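Local coordinates for fucoxanthin chlorophyll a/c-binding protein Lhcq3 (Chaetoceros gracilis, PDB 6L4U) that probably harvests light as a photosynthetic antenna subunit, binding chlorophylls a and c and carotenoids within a membrane protein of the chlorophyll a/b-binding family, at residues Ser103-Lys106 with Pro107-Trp111. Numbering follows the deposited sequence.
With DD6 ((3S,3'R,5R,6S,7cis)-7',8'-didehydro-5,6-dihydro-5,6-epoxy-beta,beta-carotene-3,3'-diol), chain B.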
loop_
_atom_site.group_PDB
_atom_site.type_symbol
_atom_site.label_atom_id
_atom_site.label_comp_id
_atom_site.label_asym_id
_atom_site.label_seq_id
_atom_site.Cartn_x
_atom_site.Cartn_y
_atom_site.Cartn_z
ATOM N N SER X 103 -16.718 -68.081 53.425
ATOM C CA SER X 103 -16.919 -68.442 54.821
ATOM C C SER X 103 -15.635 -68.932 55.469
ATOM O O SER X 103 -15.534 -68.933 56.699
ATOM C CB SER X 103 -18.008 -69.508 54.942
ATOM O OG SER X 103 -18.224 -69.857 56.296
ATOM N N ALA X 104 -14.647 -69.331 54.664
ATOM C CA ALA X 104 -13.345 -69.714 55.191
ATOM C C ALA X 104 -12.553 -68.521 55.708
ATOM O O ALA X 104 -11.598 -68.711 56.468
ATOM C CB ALA X 104 -12.540 -70.442 54.114
ATOM N N MET X 105 -12.918 -67.308 55.310
ATOM C CA MET X 105 -12.251 -66.105 55.775
ATOM C C MET X 105 -13.065 -65.430 56.872
ATOM O O MET X 105 -14.257 -65.687 57.051
ATOM C CB MET X 105 -12.032 -65.135 54.617
ATOM C CG MET X 105 -11.066 -65.631 53.564
ATOM S SD MET X 105 -10.851 -64.431 52.241
ATOM C CE MET X 105 -12.421 -64.596 51.405
ATOM N N LYS X 106 -12.394 -64.563 57.622
ATOM C CA LYS X 106 -13.093 -63.669 58.523
ATOM C C LYS X 106 -13.891 -62.660 57.698
ATOM O O LYS X 106 -13.489 -62.325 56.580
ATOM C CB LYS X 106 -12.094 -62.972 59.444
ATOM C CG LYS X 106 -11.432 -63.938 60.404
ATOM C CD LYS X 106 -10.446 -63.259 61.327
ATOM C CE LYS X 106 -9.878 -64.264 62.313
ATOM N NZ LYS X 106 -9.062 -65.301 61.628
ATOM N N PRO X 107 -15.041 -62.192 58.210
ATOM C CA PRO X 107 -15.987 -61.478 57.331
ATOM C C PRO X 107 -15.490 -60.140 56.816
ATOM O O PRO X 107 -15.824 -59.772 55.684
ATOM C CB PRO X 107 -17.226 -61.314 58.222
ATOM C CG PRO X 107 -17.107 -62.392 59.228
ATOM C CD PRO X 107 -15.649 -62.472 59.521
ATOM N N LEU X 108 -14.659 -59.430 57.586
ATOM C CA LEU X 108 -14.231 -58.089 57.193
ATOM C C LEU X 108 -13.327 -58.099 55.964
ATOM O O LEU X 108 -13.218 -57.078 55.276
ATOM C CB LEU X 108 -13.528 -57.401 58.363
ATOM C CG LEU X 108 -14.417 -56.596 59.314
ATOM C CD1 LEU X 108 -13.570 -55.723 60.221
ATOM C CD2 LEU X 108 -15.434 -55.752 58.555
ATOM N N GLU X 109 -12.675 -59.222 55.668
ATOM C CA GLU X 109 -11.993 -59.371 54.390
ATOM C C GLU X 109 -12.703 -60.331 53.448
ATOM O O GLU X 109 -12.199 -60.581 52.350
ATOM C CB GLU X 109 -10.541 -59.824 54.585
ATOM C CG GLU X 109 -10.366 -61.208 55.173
ATOM C CD GLU X 109 -10.226 -61.180 56.679
ATOM O OE1 GLU X 109 -10.561 -60.145 57.291
ATOM O OE2 GLU X 109 -9.761 -62.190 57.249
ATOM N N ALA X 110 -13.855 -60.874 53.846
ATOM C CA ALA X 110 -14.679 -61.629 52.913
ATOM C C ALA X 110 -15.359 -60.729 51.895
ATOM O O ALA X 110 -15.748 -61.208 50.824
ATOM C CB ALA X 110 -15.734 -62.439 53.667
ATOM N N TRP X 111 -15.506 -59.439 52.206
ATOM C CA TRP X 111 -16.054 -58.493 51.243
ATOM C C TRP X 111 -15.093 -58.254 50.087
ATOM O O TRP X 111 -15.533 -57.932 48.979
ATOM C CB TRP X 111 -16.391 -57.176 51.945
ATOM C CG TRP X 111 -16.972 -56.134 51.046
ATOM C CD1 TRP X 111 -16.314 -55.088 50.476
ATOM C CD2 TRP X 111 -18.330 -56.038 50.610
ATOM N NE1 TRP X 111 -17.175 -54.346 49.710
ATOM C CE2 TRP X 111 -18.421 -54.908 49.777
ATOM C CE3 TRP X 111 -19.479 -56.799 50.842
ATOM C CZ2 TRP X 111 -19.612 -54.519 49.177
ATOM C CZ3 TRP X 111 -20.661 -56.410 50.247
ATOM C CH2 TRP X 111 -20.718 -55.282 49.422
HETATM C C DD6 B . -21.642 -46.292 67.587
HETATM C C1 DD6 B . -21.752 -45.015 66.681
HETATM C C10 DD6 B . -20.807 -51.782 59.441
HETATM C C11 DD6 B . -21.220 -52.453 57.945
HETATM C C12 DD6 B . -21.064 -51.394 56.874
HETATM C C13 DD6 B . -20.376 -53.386 57.739
HETATM C C14 DD6 B . -20.687 -54.577 57.002
HETATM C C15 DD6 B . -19.677 -55.689 56.779
HETATM C C16 DD6 B . -19.565 -55.817 55.273
HETATM C C17 DD6 B . -18.819 -57.085 54.823
HETATM C C18 DD6 B . -18.665 -58.212 55.817
HETATM C C19 DD6 B . -19.831 -58.331 56.765
HETATM C C2 DD6 B . -22.377 -45.345 65.406
HETATM C C20 DD6 B . -19.980 -56.942 57.584
HETATM C C21 DD6 B . -21.205 -56.958 58.276
HETATM C C22 DD6 B . -18.772 -54.660 54.762
HETATM C C23 DD6 B . -21.079 -55.782 54.489
HETATM C C24 DD6 B . -22.591 -43.892 67.463
HETATM C C25 DD6 B . -22.125 -43.509 68.641
HETATM C C26 DD6 B . -22.761 -42.499 69.473
HETATM C C27 DD6 B . -22.795 -42.473 70.786
HETATM C C28 DD6 B . -22.044 -43.740 71.348
HETATM C C29 DD6 B . -23.500 -41.309 71.026
HETATM C C3 DD6 B . -21.998 -46.778 64.844
HETATM C C30 DD6 B . -24.206 -40.143 71.316
HETATM C C31 DD6 B . -24.713 -39.350 72.540
HETATM C C32 DD6 B . -23.570 -38.404 73.149
HETATM C C33 DD6 B . -24.104 -37.270 74.020
HETATM C C34 DD6 B . -25.263 -36.552 73.341
HETATM C C35 DD6 B . -26.422 -37.571 73.079
HETATM C C36 DD6 B . -25.937 -38.627 72.077
HETATM C C37 DD6 B . -27.033 -39.644 71.934
HETATM C C4 DD6 B . -22.324 -47.111 63.614
HETATM C C40 DD6 B . -22.731 -37.796 72.003
HETATM C C41 DD6 B . -22.678 -39.260 73.994
HETATM C C5 DD6 B . -21.962 -48.475 63.102
HETATM C C6 DD6 B . -22.252 -48.663 61.558
HETATM C C7 DD6 B . -23.741 -48.686 61.297
HETATM C C8 DD6 B . -21.623 -49.921 61.143
HETATM C C9 DD6 B . -21.564 -50.344 59.794
HETATM O O1 DD6 B . -19.049 -55.910 58.122
HETATM O O2 DD6 B . -18.543 -59.545 55.081
HETATM O O4 DD6 B . -25.733 -35.496 74.116
#
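Glu109, in the short, weakly bonded helix 107-110, folds back beside Lys106, the residue just before that helix, the two side chains lying alongside each other and pointing the same way. CG of Glu109 sits between its backbone N and carbonyl carbon (chi1 66°), and a bend at chi2 brings the carboxylate over the root of the lysine, OE2 lying 3.3 Å from Lys106 CB. The lysine chain runs on extended and turns only at its last torsion; NZ stays 5.4 Å from Glu109 OE2, so the opposite charges probably attract without forming a salt bridge. An alanine in place of Glu109 would probably strip the aliphatic root of Lys106 of this cover and leave its ammonium without the nearby negative charge. Beneath the carboxylate, Lys106 O takes two weak backbone bonds, from Glu109 N (3.3 Å) and Ala110 N (3.1 Å), which start the turn; Ala110 N also bonds to Pro107 O. Met105 lies against the same turn: its bend at chi3 (-73°) lays CE 4.0 Å from Ala110 CA, with SD near the carbonyl oxygen of Glu109. Pro107, Leu108 and Trp111 meet the carotenoid DD6. Its hydroxyl O2 is a second donor to Pro107 O, at 2.8 Å, Leu108 brings CD2 to the epoxide oxygen O1, and Trp111 packs CB against DD6 C17 at 3.8 Å while methyl C22 lies above one face of the indole, offset toward the rim. The turn thus forms part of the pocket for one end group of the pigment; DD6 is also hydrogen-bonded to Gln83 of helix 56-85. The turn follows helix 99-103; Pro107 and Leu108 pack on Tyr80 of helix 56-85, and Trp111 leans on Lys119 and Ile122 of helix 116-134.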